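Local coordinates for protein cystalysin (Treponema denticola, PDB 1C7N) that binds pyridoxal-5'-phosphate and belongs to the class I and II aminotransferase family of PLP-dependent proteins, working as an assembly of two chains, at residues T68-K73 / C284-G289; E141-D146 / T150-K155; I222-A227 / I251-D256; M337-M342 / E356-G361. All coordinates share one frame; numbering follows the deposited sequence.

Contact 1: residues T68-K73 / C284-G289; sequences TEEYKK and CYKECG
Glu70 and Lys286 meet across the surface as a single salt bridge, and between them they account for all the area, 77 Å², that the two segments bury against each other. Lys286 NZ donates to Glu70 OE1 at 2.7 Å, using the anti lone pair of that oxygen, the one turned away from OE2. The ammonium group therefore sits beside one oxygen instead of being shared between both, and the next carbon, Lys286 CE, follows to 3.4 Å from the same Glu70 OE1. The two chains reach this point by different routes. Lys286 starts out toward the opposite helix and runs fully extended beyond CG, whereas Glu70 bends at chi2 (63°), a turn that swings its carboxylate toward the lysine although its CB does not face that way. What is joined here is the first turn of helix 69-83 and the last turn of helix 275-287 in the PLP-dependent aminotransferase fold. Deeper down, the same helices meet through aromatic rings: Tyr285 stacks on Trp78, and Tyr71 meets Tyr278 edge-to-face. Lys286 NZ has a second anionic partner in Glu282, one turn earlier on its own helix, so two carboxylates share the ammonium group and would probably favour its charged state. The start of the helix bearing Glu70 is fixed by Thr68, the N-cap, whose OG1 accepts from Tyr71 N at 2.9 Å.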
loop_
_atom_site.group_PDB
_atom_site.type_symbol
_atom_site.label_atom_id
_atom_site.label_comp_id
_atom_site.label_asym_id
_atom_site.label_seq_id
_atom_site.Cartn_x
_atom_site.Cartn_y
_atom_site.Cartn_z
ATOM N N THR A 68 -16.252 2.387 0.962
ATOM C CA THR A 68 -17.676 2.413 1.291
ATOM C C THR A 68 -18.442 2.407 -0.030
ATOM O O THR A 68 -17.868 2.676 -1.088
ATOM C CB THR A 68 -18.066 3.696 2.025
ATOM O OG1 THR A 68 -17.725 4.825 1.204
ATOM C CG2 THR A 68 -17.355 3.792 3.367
ATOM N N GLU A 69 -19.736 2.114 0.023
ATOM C CA GLU A 69 -20.530 2.119 -1.193
ATOM C C GLU A 69 -20.533 3.545 -1.728
ATOM O O GLU A 69 -20.520 3.770 -2.939
ATOM C CB GLU A 69 -21.958 1.649 -0.910
ATOM C CG GLU A 69 -22.035 0.183 -0.516
ATOM C CD GLU A 69 -21.303 -0.718 -1.501
ATOM O OE1 GLU A 69 -21.721 -0.782 -2.682
ATOM O OE2 GLU A 69 -20.306 -1.355 -1.091
ATOM N N GLU A 70 -20.534 4.511 -0.815
ATOM C CA GLU A 70 -20.516 5.914 -1.212
ATOM C C GLU A 70 -19.225 6.208 -1.980
ATOM O O GLU A 70 -19.231 6.967 -2.951
ATOM C CB GLU A 70 -20.616 6.816 0.019
ATOM C CG GLU A 70 -20.514 8.314 -0.278
ATOM C CD GLU A 70 -21.642 8.839 -1.164
ATOM O OE1 GLU A 70 -21.672 10.067 -1.407
ATOM O OE2 GLU A 70 -22.492 8.039 -1.617
ATOM N N TYR A 71 -18.125 5.599 -1.545
ATOM C CA TYR A 71 -16.840 5.791 -2.207
ATOM C C TYR A 71 -16.937 5.297 -3.641
ATOM O O TYR A 71 -16.537 5.985 -4.582
ATOM C CB TYR A 71 -15.734 5.011 -1.489
ATOM C CG TYR A 71 -14.434 4.968 -2.266
ATOM C CD1 TYR A 71 -13.504 5.999 -2.168
ATOM C CD2 TYR A 71 -14.148 3.903 -3.124
ATOM C CE1 TYR A 71 -12.318 5.974 -2.907
ATOM C CE2 TYR A 71 -12.966 3.870 -3.867
ATOM C CZ TYR A 71 -12.058 4.906 -3.752
ATOM O OH TYR A 71 -10.895 4.873 -4.486
ATOM N N LYS A 72 -17.464 4.089 -3.799
ATOM C CA LYS A 72 -17.617 3.493 -5.114
ATOM C C LYS A 72 -18.552 4.338 -5.968
ATOM O O LYS A 72 -18.293 4.549 -7.155
ATOM C CB LYS A 72 -18.152 2.065 -4.982
ATOM C CG LYS A 72 -17.259 1.175 -4.127
ATOM C CD LYS A 72 -17.769 -0.250 -4.042
ATOM C CE LYS A 72 -16.790 -1.108 -3.245
ATOM N NZ LYS A 72 -17.024 -2.562 -3.431
ATOM N N LYS A 73 -19.635 4.823 -5.366
ATOM C CA LYS A 73 -20.582 5.652 -6.102
ATOM C C LYS A 73 -19.904 6.920 -6.600
ATOM O O LYS A 73 -20.174 7.378 -7.708
ATOM C CB LYS A 73 -21.774 6.052 -5.224
ATOM C CG LYS A 73 -22.670 4.909 -4.781
ATOM C CD LYS A 73 -23.986 5.449 -4.220
ATOM C CE LYS A 73 -24.734 4.396 -3.422
ATOM N NZ LYS A 73 -24.987 3.164 -4.210
ATOM N N CYS A 284 -11.456 14.607 -3.203
ATOM C CA CYS A 284 -10.995 15.220 -4.451
ATOM C C CYS A 284 -12.067 15.271 -5.531
ATOM O O CYS A 284 -12.303 16.321 -6.135
ATOM C CB CYS A 284 -9.771 14.477 -5.003
ATOM S SG CYS A 284 -8.222 14.768 -4.096
ATOM N N TYR A 285 -12.695 14.128 -5.786
ATOM C CA TYR A 285 -13.733 14.036 -6.804
ATOM C C TYR A 285 -14.954 14.883 -6.459
ATOM O O TYR A 285 -15.571 15.483 -7.339
ATOM C CB TYR A 285 -14.151 12.571 -6.990
ATOM C CG TYR A 285 -13.153 11.725 -7.756
ATOM C CD1 TYR A 285 -13.321 10.342 -7.865
ATOM C CD2 TYR A 285 -12.070 12.310 -8.421
ATOM C CE1 TYR A 285 -12.440 9.566 -8.620
ATOM C CE2 TYR A 285 -11.187 11.540 -9.176
ATOM C CZ TYR A 285 -11.381 10.171 -9.273
ATOM O OH TYR A 285 -10.523 9.408 -10.035
ATOM N N LYS A 286 -15.298 14.935 -5.178
ATOM C CA LYS A 286 -16.454 15.709 -4.747
ATOM C C LYS A 286 -16.232 17.207 -4.558
ATOM O O LYS A 286 -17.127 18.000 -4.840
ATOM C CB LYS A 286 -17.006 15.154 -3.435
ATOM C CG LYS A 286 -17.729 13.835 -3.544
ATOM C CD LYS A 286 -18.323 13.457 -2.188
ATOM C CE LYS A 286 -19.203 12.225 -2.291
ATOM N NZ LYS A 286 -19.773 11.864 -0.961
ATOM N N GLU A 287 -15.045 17.601 -4.098
ATOM C CA GLU A 287 -14.786 19.008 -3.795
ATOM C C GLU A 287 -13.668 19.761 -4.505
ATOM O O GLU A 287 -13.654 20.990 -4.478
ATOM C CB GLU A 287 -14.522 19.155 -2.291
ATOM C CG GLU A 287 -15.557 18.515 -1.378
ATOM C CD GLU A 287 -15.178 18.634 0.088
ATOM O OE1 GLU A 287 -15.022 19.778 0.569
ATOM O OE2 GLU A 287 -15.032 17.588 0.763
ATOM N N CYS A 288 -12.736 19.057 -5.131
ATOM C CA CYS A 288 -11.607 19.742 -5.739
ATOM C C CYS A 288 -11.667 20.057 -7.225
ATOM O O CYS A 288 -10.633 20.260 -7.856
ATOM C CB CYS A 288 -10.339 18.963 -5.409
ATOM S SG CYS A 288 -10.154 18.715 -3.622
ATOM N N GLY A 289 -12.875 20.127 -7.774
ATOM C CA GLY A 289 -13.033 20.435 -9.185
ATOM C C GLY A 289 -12.519 21.807 -9.591
ATOM O O GLY A 289 -11.841 21.943 -10.614
#

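Contact 2: residues E141-D146 / T150-K155; sequences ELLEKD and TIDFQK. Unlike the reference sequence in segment 150-155: Gln154 (reference Glu).
Leu143 and Thr150 are joined by a reciprocal pair of backbone hydrogen bonds, Leu143 N to Thr150 O and Thr150 N to Leu143 O, each 2.9 Å long. Made in both directions between the same residues, they define an antiparallel hydrogen-bonded pair. It belongs to a beta-hairpin of strands 143-145 and 148-150, set apart from the large seven-stranded sheet and leading straight into helix 153-160. One apolar contact flanks this pair: Leu142 CD2 reaches Ile151 CD1 at 3.7 Å, the side chains crossing obliquely, and Ile119 touches both residues. The chain of Leu143 instead packs against a polar side chain, lying across Asp152 with its CD2 3.9 Å from Asp152 OD2. That aspartate is the N-cap of the helix: Asp152 OD1 accepts from Lys155 N at 3.1 Å, the donor standing 58° out of the carboxylate plane. Water adds further polar links. One molecule donates both to Glu141 O and to Asp152 OD2 while accepting from Lys155 NZ; a second spans Glu141 O and Asp152 N, so two waters grip one carbonyl oxygen. A third accepts from Glu141 N and from Lys155 NZ, at 2.8 Å from the latter. A fourth donates to Leu143 O and lies 2.8 Å from Thr150 OG1.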
loop_
_atom_site.group_PDB
_atom_site.type_symbol
_atom_site.label_atom_id
_atom_site.label_comp_id
_atom_site.label_asym_id
_atom_site.label_seq_id
_atom_site.Cartn_x
_atom_site.Cartn_y
_atom_site.Cartn_z
ATOM N N GLU A 141 7.329 1.105 -31.638
ATOM C CA GLU A 141 7.784 2.486 -31.653
ATOM C C GLU A 141 6.842 3.487 -32.322
ATOM O O GLU A 141 6.265 3.223 -33.381
ATOM C CB GLU A 141 9.163 2.562 -32.310
ATOM C CG GLU A 141 9.814 3.939 -32.245
ATOM C CD GLU A 141 10.407 4.251 -30.883
ATOM O OE1 GLU A 141 10.780 5.422 -30.658
ATOM O OE2 GLU A 141 10.513 3.331 -30.043
ATOM N N LEU A 142 6.694 4.644 -31.689
ATOM C CA LEU A 142 5.850 5.710 -32.209
ATOM C C LEU A 142 6.530 6.358 -33.408
ATOM O O LEU A 142 7.762 6.428 -33.478
ATOM C CB LEU A 142 5.620 6.779 -31.139
ATOM C CG LEU A 142 4.652 6.486 -29.992
ATOM C CD1 LEU A 142 4.879 7.482 -28.871
ATOM C CD2 LEU A 142 3.217 6.555 -30.503
ATOM N N LEU A 143 5.726 6.818 -34.357
ATOM C CA LEU A 143 6.255 7.490 -35.534
ATOM C C LEU A 143 6.288 8.967 -35.173
ATOM O O LEU A 143 5.340 9.486 -34.579
ATOM C CB LEU A 143 5.340 7.260 -36.736
ATOM C CG LEU A 143 5.153 5.803 -37.173
ATOM C CD1 LEU A 143 4.159 5.744 -38.323
ATOM C CD2 LEU A 143 6.488 5.209 -37.588
ATOM N N GLU A 144 7.374 9.647 -35.511
ATOM C CA GLU A 144 7.485 11.060 -35.179
ATOM C C GLU A 144 7.810 11.926 -36.386
ATOM O O GLU A 144 8.711 11.612 -37.162
ATOM C CB GLU A 144 8.548 11.261 -34.095
ATOM C CG GLU A 144 8.719 12.712 -33.656
ATOM C CD GLU A 144 9.877 13.419 -34.345
ATOM O OE1 GLU A 144 9.795 14.653 -34.530
ATOM O OE2 GLU A 144 10.875 12.750 -34.685
ATOM N N LYS A 145 7.062 13.016 -36.528
ATOM C CA LYS A 145 7.259 13.961 -37.621
ATOM C C LYS A 145 7.139 15.378 -37.075
ATOM O O LYS A 145 6.059 15.801 -36.659
ATOM C CB LYS A 145 6.217 13.747 -38.720
ATOM C CG LYS A 145 6.501 14.532 -39.999
ATOM C CD LYS A 145 7.780 14.040 -40.670
ATOM C CE LYS A 145 8.042 14.742 -41.997
ATOM N NZ LYS A 145 8.342 16.193 -41.838
ATOM N N ASP A 146 8.255 16.099 -37.076
ATOM C CA ASP A 146 8.304 17.469 -36.579
ATOM C C ASP A 146 7.670 17.598 -35.198
ATOM O O ASP A 146 6.900 18.522 -34.938
ATOM C CB ASP A 146 7.614 18.429 -37.558
ATOM C CG ASP A 146 8.296 18.469 -38.916
ATOM O OD1 ASP A 146 7.866 17.731 -39.826
ATOM O OD2 ASP A 146 9.269 19.234 -39.071
ATOM N N THR A 150 2.581 9.671 -33.663
ATOM C CA THR A 150 1.446 8.873 -34.119
ATOM C C THR A 150 1.747 7.376 -34.028
ATOM O O THR A 150 2.906 6.968 -33.936
ATOM C CB THR A 150 1.076 9.218 -35.579
ATOM O OG1 THR A 150 2.253 9.138 -36.399
ATOM C CG2 THR A 150 0.485 10.622 -35.662
ATOM N N ILE A 151 0.692 6.569 -34.066
ATOM C CA ILE A 151 0.795 5.113 -33.968
ATOM C C ILE A 151 1.191 4.430 -35.277
ATOM O O ILE A 151 0.712 4.800 -36.346
ATOM C CB ILE A 151 -0.553 4.508 -33.516
ATOM C CG1 ILE A 151 -0.990 5.129 -32.185
ATOM C CG2 ILE A 151 -0.439 3.000 -33.403
ATOM C CD1 ILE A 151 -0.071 4.836 -31.035
ATOM N N ASP A 152 2.072 3.439 -35.193
ATOM C CA ASP A 152 2.481 2.683 -36.377
ATOM C C ASP A 152 1.501 1.514 -36.451
ATOM O O ASP A 152 1.781 0.429 -35.943
ATOM C CB ASP A 152 3.902 2.142 -36.224
ATOM C CG ASP A 152 4.401 1.452 -37.483
ATOM O OD1 ASP A 152 3.555 0.986 -38.280
ATOM O OD2 ASP A 152 5.635 1.360 -37.666
ATOM N N PHE A 153 0.351 1.740 -37.076
ATOM C CA PHE A 153 -0.676 0.706 -37.163
ATOM C C PHE A 153 -0.285 -0.565 -37.912
ATOM O O PHE A 153 -0.652 -1.664 -37.492
ATOM C CB PHE A 153 -1.956 1.299 -37.752
ATOM C CG PHE A 153 -2.535 2.414 -36.925
ATOM C CD1 PHE A 153 -2.397 3.740 -37.324
ATOM C CD2 PHE A 153 -3.203 2.138 -35.735
ATOM C CE1 PHE A 153 -2.917 4.777 -36.549
ATOM C CE2 PHE A 153 -3.727 3.167 -34.952
ATOM C CZ PHE A 153 -3.582 4.490 -35.360
ATOM N N GLN A 154 0.452 -0.430 -39.008
ATOM C CA GLN A 154 0.871 -1.602 -39.766
ATOM C C GLN A 154 1.691 -2.527 -38.870
ATOM O O GLN A 154 1.442 -3.733 -38.807
ATOM C CB GLN A 154 1.711 -1.196 -40.978
ATOM C CG GLN A 154 1.028 -0.224 -41.925
ATOM C CD GLN A 154 1.821 -0.015 -43.202
ATOM O OE1 GLN A 154 3.023 0.260 -43.160
ATOM N NE2 GLN A 154 1.152 -0.139 -44.345
ATOM N N LYS A 155 2.672 -1.957 -38.178
ATOM C CA LYS A 155 3.522 -2.735 -37.284
ATOM C C LYS A 155 2.716 -3.288 -36.113
ATOM O O LYS A 155 2.908 -4.434 -35.705
ATOM C CB LYS A 155 4.671 -1.874 -36.750
ATOM C CG LYS A 155 5.556 -2.600 -35.746
ATOM C CD LYS A 155 6.665 -1.709 -35.194
ATOM C CE LYS A 155 7.726 -1.399 -36.243
ATOM N NZ LYS A 155 8.893 -0.686 -35.643
HETATM O O HOH W 1 7.441 2.009 -35.441
HETATM O O HOH W 2 3.615 3.045 -32.735
HETATM O O HOH W 3 9.122 -0.957 -32.915
HETATM O O HOH W 4 3.905 11.410 -36.661
#

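Contact 3: residues I222-A227 / I251-D256; sequences IDEQLA and IIKNPD
The backbones come nearest where Ala227, in the short helix 224-227, faces Lys253, their CA atoms 6.6 Å apart, and one water spans the gap, accepting from Asn254 N and lying within bonding distance of Ala227 O. Lys253 makes every direct contact. With CG placed opposite the backbone N (chi1 174°) and the rest of the chain extended, it runs past the helix, its CD 4.0 Å from the methyl CB of Ala227. At its end NZ forms a short salt bridge, 2.5 Å, with Glu224 OE1, met on the anti side and 23° out of the carboxylate plane. Glu224 bends at chi2 and crosses the lysine at about a right angle. A weak bond from Lys253 NZ to Glu224 O and a salt bridge to Asp228 give the ammonium group further anchors. Asp223 and Asn254 are the N-caps of helices 224-227 and 255-267. The lysine ties the short helix that precedes strand 230-234 to the turn between strand 248-251 and helix 255-267; these are adjacent antiparallel strands of the seven-stranded sheet of this PLP-dependent fold.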
loop_
_atom_site.group_PDB
_atom_site.type_symbol
_atom_site.label_atom_id
_atom_site.label_comp_id
_atom_site.label_asym_id
_atom_site.label_seq_id
_atom_site.Cartn_x
_atom_site.Cartn_y
_atom_site.Cartn_z
ATOM N N ILE A 222 -15.693 2.837 -25.777
ATOM C CA ILE A 222 -16.125 2.877 -27.169
ATOM C C ILE A 222 -16.671 1.555 -27.714
ATOM O O ILE A 222 -17.174 1.509 -28.832
ATOM C CB ILE A 222 -14.975 3.338 -28.097
ATOM C CG1 ILE A 222 -13.883 2.273 -28.148
ATOM C CG2 ILE A 222 -14.400 4.661 -27.597
ATOM C CD1 ILE A 222 -12.814 2.535 -29.189
ATOM N N ASP A 223 -16.574 0.486 -26.928
ATOM C CA ASP A 223 -17.051 -0.824 -27.368
ATOM C C ASP A 223 -17.157 -1.768 -26.176
ATOM O O ASP A 223 -16.199 -1.934 -25.424
ATOM C CB ASP A 223 -16.085 -1.396 -28.414
ATOM C CG ASP A 223 -16.593 -2.678 -29.046
ATOM O OD1 ASP A 223 -16.576 -3.731 -28.373
ATOM O OD2 ASP A 223 -17.011 -2.631 -30.223
ATOM N N GLU A 224 -18.323 -2.384 -26.003
ATOM C CA GLU A 224 -18.543 -3.291 -24.883
ATOM C C GLU A 224 -17.757 -4.592 -24.984
ATOM O O GLU A 224 -17.342 -5.148 -23.966
ATOM C CB GLU A 224 -20.036 -3.594 -24.732
ATOM C CG GLU A 224 -20.844 -2.466 -24.101
ATOM C CD GLU A 224 -20.307 -2.053 -22.737
ATOM O OE1 GLU A 224 -19.643 -2.882 -22.077
ATOM O OE2 GLU A 224 -20.558 -0.903 -22.315
ATOM N N GLN A 225 -17.553 -5.083 -26.204
ATOM C CA GLN A 225 -16.795 -6.314 -26.382
ATOM C C GLN A 225 -15.327 -6.054 -26.073
ATOM O O GLN A 225 -14.623 -6.935 -25.580
ATOM C CB GLN A 225 -16.951 -6.863 -27.803
ATOM C CG GLN A 225 -18.279 -7.567 -28.049
ATOM C CD GLN A 225 -19.448 -6.606 -28.110
ATOM O OE1 GLN A 225 -19.560 -5.807 -29.045
ATOM N NE2 GLN A 225 -20.326 -6.671 -27.109
ATOM N N LEU A 226 -14.863 -4.844 -26.375
ATOM C CA LEU A 226 -13.481 -4.485 -26.075
ATOM C C LEU A 226 -13.385 -4.419 -24.551
ATOM O O LEU A 226 -12.453 -4.959 -23.953
ATOM C CB LEU A 226 -13.122 -3.125 -26.684
ATOM C CG LEU A 226 -11.725 -2.583 -26.354
ATOM C CD1 LEU A 226 -10.650 -3.492 -26.955
ATOM C CD2 LEU A 226 -11.588 -1.171 -26.892
ATOM N N ALA A 227 -14.371 -3.773 -23.933
ATOM C CA ALA A 227 -14.419 -3.638 -22.477
ATOM C C ALA A 227 -14.418 -5.004 -21.794
ATOM O O ALA A 227 -13.961 -5.137 -20.660
ATOM C CB ALA A 227 -15.664 -2.850 -22.060
ATOM N N ILE A 251 -10.346 -0.421 -12.995
ATOM C CA ILE A 251 -11.669 -0.817 -13.472
ATOM C C ILE A 251 -11.628 -2.045 -14.371
ATOM O O ILE A 251 -10.965 -2.048 -15.415
ATOM C CB ILE A 251 -12.342 0.342 -14.239
ATOM C CG1 ILE A 251 -12.237 1.634 -13.424
ATOM C CG2 ILE A 251 -13.808 0.018 -14.504
ATOM C CD1 ILE A 251 -12.820 1.531 -12.020
ATOM N N ILE A 252 -12.352 -3.082 -13.962
ATOM C CA ILE A 252 -12.409 -4.340 -14.707
ATOM C C ILE A 252 -13.849 -4.842 -14.795
ATOM O O ILE A 252 -14.419 -5.307 -13.807
ATOM C CB ILE A 252 -11.551 -5.421 -14.023
ATOM C CG1 ILE A 252 -10.155 -4.862 -13.731
ATOM C CG2 ILE A 252 -11.439 -6.646 -14.918
ATOM C CD1 ILE A 252 -9.283 -5.804 -12.933
ATOM N N LYS A 253 -14.430 -4.742 -15.987
ATOM C CA LYS A 253 -15.807 -5.175 -16.232
ATOM C C LYS A 253 -16.036 -6.685 -16.135
ATOM O O LYS A 253 -16.993 -7.134 -15.501
ATOM C CB LYS A 253 -16.257 -4.704 -17.618
ATOM C CG LYS A 253 -17.620 -5.230 -18.043
ATOM C CD LYS A 253 -17.869 -4.967 -19.523
ATOM C CE LYS A 253 -19.286 -5.344 -19.918
ATOM N NZ LYS A 253 -19.493 -5.320 -21.395
ATOM N N ASN A 254 -15.167 -7.464 -16.775
ATOM C CA ASN A 254 -15.301 -8.917 -16.778
ATOM C C ASN A 254 -15.061 -9.558 -15.415
ATOM O O ASN A 254 -13.979 -9.434 -14.840
ATOM C CB ASN A 254 -14.353 -9.531 -17.805
ATOM C CG ASN A 254 -14.561 -11.026 -17.962
ATOM O OD1 ASN A 254 -13.977 -11.830 -17.232
ATOM N ND2 ASN A 254 -15.416 -11.405 -18.905
ATOM N N PRO A 255 -16.073 -10.267 -14.885
ATOM C CA PRO A 255 -15.985 -10.933 -13.584
ATOM C C PRO A 255 -14.826 -11.919 -13.485
ATOM O O PRO A 255 -14.180 -12.023 -12.441
ATOM C CB PRO A 255 -17.343 -11.615 -13.456
ATOM C CG PRO A 255 -18.244 -10.696 -14.206
ATOM C CD PRO A 255 -17.429 -10.408 -15.443
ATOM N N ASP A 256 -14.569 -12.649 -14.566
ATOM C CA ASP A 256 -13.481 -13.619 -14.586
ATOM C C ASP A 256 -12.130 -12.927 -14.494
ATOM O O ASP A 256 -11.278 -13.317 -13.697
ATOM C CB ASP A 256 -13.546 -14.462 -15.861
ATOM C CG ASP A 256 -14.589 -15.557 -15.781
ATOM O OD1 ASP A 256 -15.746 -15.256 -15.417
ATOM O OD2 ASP A 256 -14.248 -16.719 -16.083
HETATM O O HOH W 5 -12.845 -6.641 -18.433
#

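Contact 4: residues M337-M342 / E356-G361; sequences MDHKAM and EGYIFG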
loop_
_atom_site.group_PDB
_atom_site.type_symbol
_atom_site.label_atom_id
_atom_site.label_comp_id
_atom_site.label_asym_id
_atom_site.label_seq_id
_atom_site.Cartn_x
_atom_site.Cartn_y
_atom_site.Cartn_z
ATOM N N MET A 337 24.202 16.768 -28.970
ATOM C CA MET A 337 24.849 16.237 -27.771
ATOM C C MET A 337 24.227 14.873 -27.475
ATOM O O MET A 337 22.998 14.773 -27.406
ATOM C CB MET A 337 24.600 17.156 -26.570
ATOM C CG MET A 337 25.370 18.463 -26.560
ATOM S SD MET A 337 24.880 19.469 -25.134
ATOM C CE MET A 337 25.639 18.559 -23.804
ATOM N N ASP A 338 25.043 13.831 -27.295
ATOM C CA ASP A 338 24.478 12.513 -27.002
ATOM C C ASP A 338 23.784 12.603 -25.643
ATOM O O ASP A 338 24.068 13.518 -24.866
ATOM C CB ASP A 338 25.557 11.397 -27.072
ATOM C CG ASP A 338 26.566 11.420 -25.920
ATOM O OD1 ASP A 338 27.673 10.858 -26.116
ATOM O OD2 ASP A 338 26.272 11.950 -24.827
ATOM N N HIS A 339 22.874 11.681 -25.346
ATOM C CA HIS A 339 22.129 11.789 -24.094
ATOM C C HIS A 339 22.917 11.857 -22.793
ATOM O O HIS A 339 22.474 12.508 -21.850
ATOM C CB HIS A 339 21.036 10.710 -23.992
ATOM C CG HIS A 339 21.540 9.301 -24.047
ATOM N ND1 HIS A 339 21.898 8.683 -25.225
ATOM C CD2 HIS A 339 21.682 8.371 -23.073
ATOM C CE1 HIS A 339 22.233 7.429 -24.977
ATOM N NE2 HIS A 339 22.110 7.214 -23.678
ATOM N N LYS A 340 24.076 11.208 -22.722
ATOM C CA LYS A 340 24.865 11.264 -21.494
ATOM C C LYS A 340 25.421 12.673 -21.297
ATOM O O LYS A 340 25.415 13.204 -20.184
ATOM C CB LYS A 340 26.013 10.248 -21.534
ATOM C CG LYS A 340 25.554 8.806 -21.699
ATOM C CD LYS A 340 24.490 8.418 -20.677
ATOM C CE LYS A 340 25.009 8.512 -19.253
ATOM N NZ LYS A 340 23.982 8.066 -18.259
ATOM N N ALA A 341 25.896 13.280 -22.384
ATOM C CA ALA A 341 26.439 14.630 -22.322
ATOM C C ALA A 341 25.338 15.630 -21.957
ATOM O O ALA A 341 25.573 16.571 -21.196
ATOM C CB ALA A 341 27.073 15.010 -23.673
ATOM N N MET A 342 24.145 15.429 -22.514
ATOM C CA MET A 342 23.012 16.312 -22.247
ATOM C C MET A 342 22.691 16.298 -20.761
ATOM O O MET A 342 22.588 17.344 -20.118
ATOM C CB MET A 342 21.773 15.858 -23.032
ATOM C CG MET A 342 21.839 16.125 -24.532
ATOM S SD MET A 342 20.379 15.492 -25.400
ATOM C CE MET A 342 19.106 16.551 -24.670
ATOM N N GLU A 356 15.343 13.013 -18.049
ATOM C CA GLU A 356 16.061 12.837 -19.307
ATOM C C GLU A 356 15.293 11.947 -20.267
ATOM O O GLU A 356 14.857 10.854 -19.910
ATOM C CB GLU A 356 17.467 12.285 -19.048
ATOM C CG GLU A 356 18.304 13.168 -18.117
ATOM C CD GLU A 356 18.670 14.518 -18.722
ATOM O OE1 GLU A 356 18.735 15.509 -17.969
ATOM O OE2 GLU A 356 18.908 14.595 -19.943
ATOM N N GLY A 357 15.133 12.434 -21.495
ATOM C CA GLY A 357 14.386 11.710 -22.505
ATOM C C GLY A 357 14.723 10.251 -22.709
ATOM O O GLY A 357 13.821 9.430 -22.885
ATOM N N TYR A 358 16.008 9.911 -22.667
ATOM C CA TYR A 358 16.430 8.533 -22.908
ATOM C C TYR A 358 15.897 7.480 -21.941
ATOM O O TYR A 358 15.844 6.296 -22.286
ATOM C CB TYR A 358 17.965 8.453 -22.969
ATOM C CG TYR A 358 18.680 8.483 -21.634
ATOM C CD1 TYR A 358 19.001 7.300 -20.971
ATOM C CD2 TYR A 358 19.053 9.689 -21.042
ATOM C CE1 TYR A 358 19.681 7.314 -19.755
ATOM C CE2 TYR A 358 19.730 9.719 -19.824
ATOM C CZ TYR A 358 20.044 8.525 -19.187
ATOM O OH TYR A 358 20.736 8.531 -17.999
ATOM N N ILE A 359 15.491 7.886 -20.743
ATOM C CA ILE A 359 14.989 6.908 -19.784
ATOM C C ILE A 359 13.649 6.315 -20.211
ATOM O O ILE A 359 13.218 5.295 -19.670
ATOM C CB ILE A 359 14.848 7.511 -18.366
ATOM C CG1 ILE A 359 13.668 8.485 -18.310
ATOM C CG2 ILE A 359 16.139 8.210 -17.980
ATOM C CD1 ILE A 359 13.430 9.073 -16.926
ATOM N N PHE A 360 13.005 6.944 -21.192
ATOM C CA PHE A 360 11.717 6.471 -21.692
ATOM C C PHE A 360 11.862 5.563 -22.908
ATOM O O PHE A 360 10.871 5.150 -23.500
ATOM C CB PHE A 360 10.823 7.658 -22.057
ATOM C CG PHE A 360 10.529 8.560 -20.902
ATOM C CD1 PHE A 360 11.274 9.716 -20.693
ATOM C CD2 PHE A 360 9.540 8.220 -19.984
ATOM C CE1 PHE A 360 11.042 10.519 -19.582
ATOM C CE2 PHE A 360 9.300 9.013 -18.870
ATOM C CZ PHE A 360 10.052 10.165 -18.666
ATOM N N GLY A 361 13.103 5.259 -23.271
ATOM C CA GLY A 361 13.355 4.412 -24.422
ATOM C C GLY A 361 14.308 5.126 -25.357
ATOM O O GLY A 361 14.491 6.338 -25.250
HETATM O O HOH W 6 19.534 12.873 -21.815
#
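His339 and Tyr358 both place CG between the backbone N and the carbonyl carbon (chi1 60° and 78°), and from these first torsions their rings come together across the gap. His339 CD2 lies over one face of the tyrosine ring, toward its rim, and is 3.3 Å from Tyr358 CG. The planes meet obliquely at 41°, with centroids 4.6 Å apart. Ile359 CG2 covers the opposite face, so the phenol ring is held between the imidazole and its own neighbour in the chain. Lys340 folds back at chi2 and chi3 to bring NZ within 3.3 Å of Tyr358 OH, a weak hydrogen bond; the stronger partner of both groups is Glu343, which forms a salt bridge with the lysine and a hydrogen bond with the phenol. Beside the Tyr358 ring, in its plane and at its edge, a water lies within hydrogen-bonding distance of His339 O (3.0 Å) and Glu356 OE2 (2.6 Å), though it has more acceptors in reach than protons to give. Asp338 caps the helix, its OD2 accepting from Ala341 N at 2.8 Å. The contact fastens the first turn of helix 339-350 onto the 3-10 turn 357-360, which follows edge strand 355-356 of the small three-stranded antiparallel sheet.

All four contacts lie in the outer parts of the chain, each about 20 to 22 Å from its centre. Contact 1 spans 210 intervening residues, and contacts 2 and 3 are nested in that loop, one after the other; contact 4 opens later. Contacts 1 and 3, with centres 23 Å apart, are connected by successive helices 255-267 and 275-287. Contacts 2 and 4 are 20 Å apart between centres and about 6 Å at their nearest atoms, though they do not touch. Contact 1 lies across the chain's centre from both of these, with centres 38 and 40 Å apart. The contacts thus fasten separate outer elements: a helix pair, the hairpin, a helix and turn next to the large sheet, and a helix against the turn after the small sheet's edge strand.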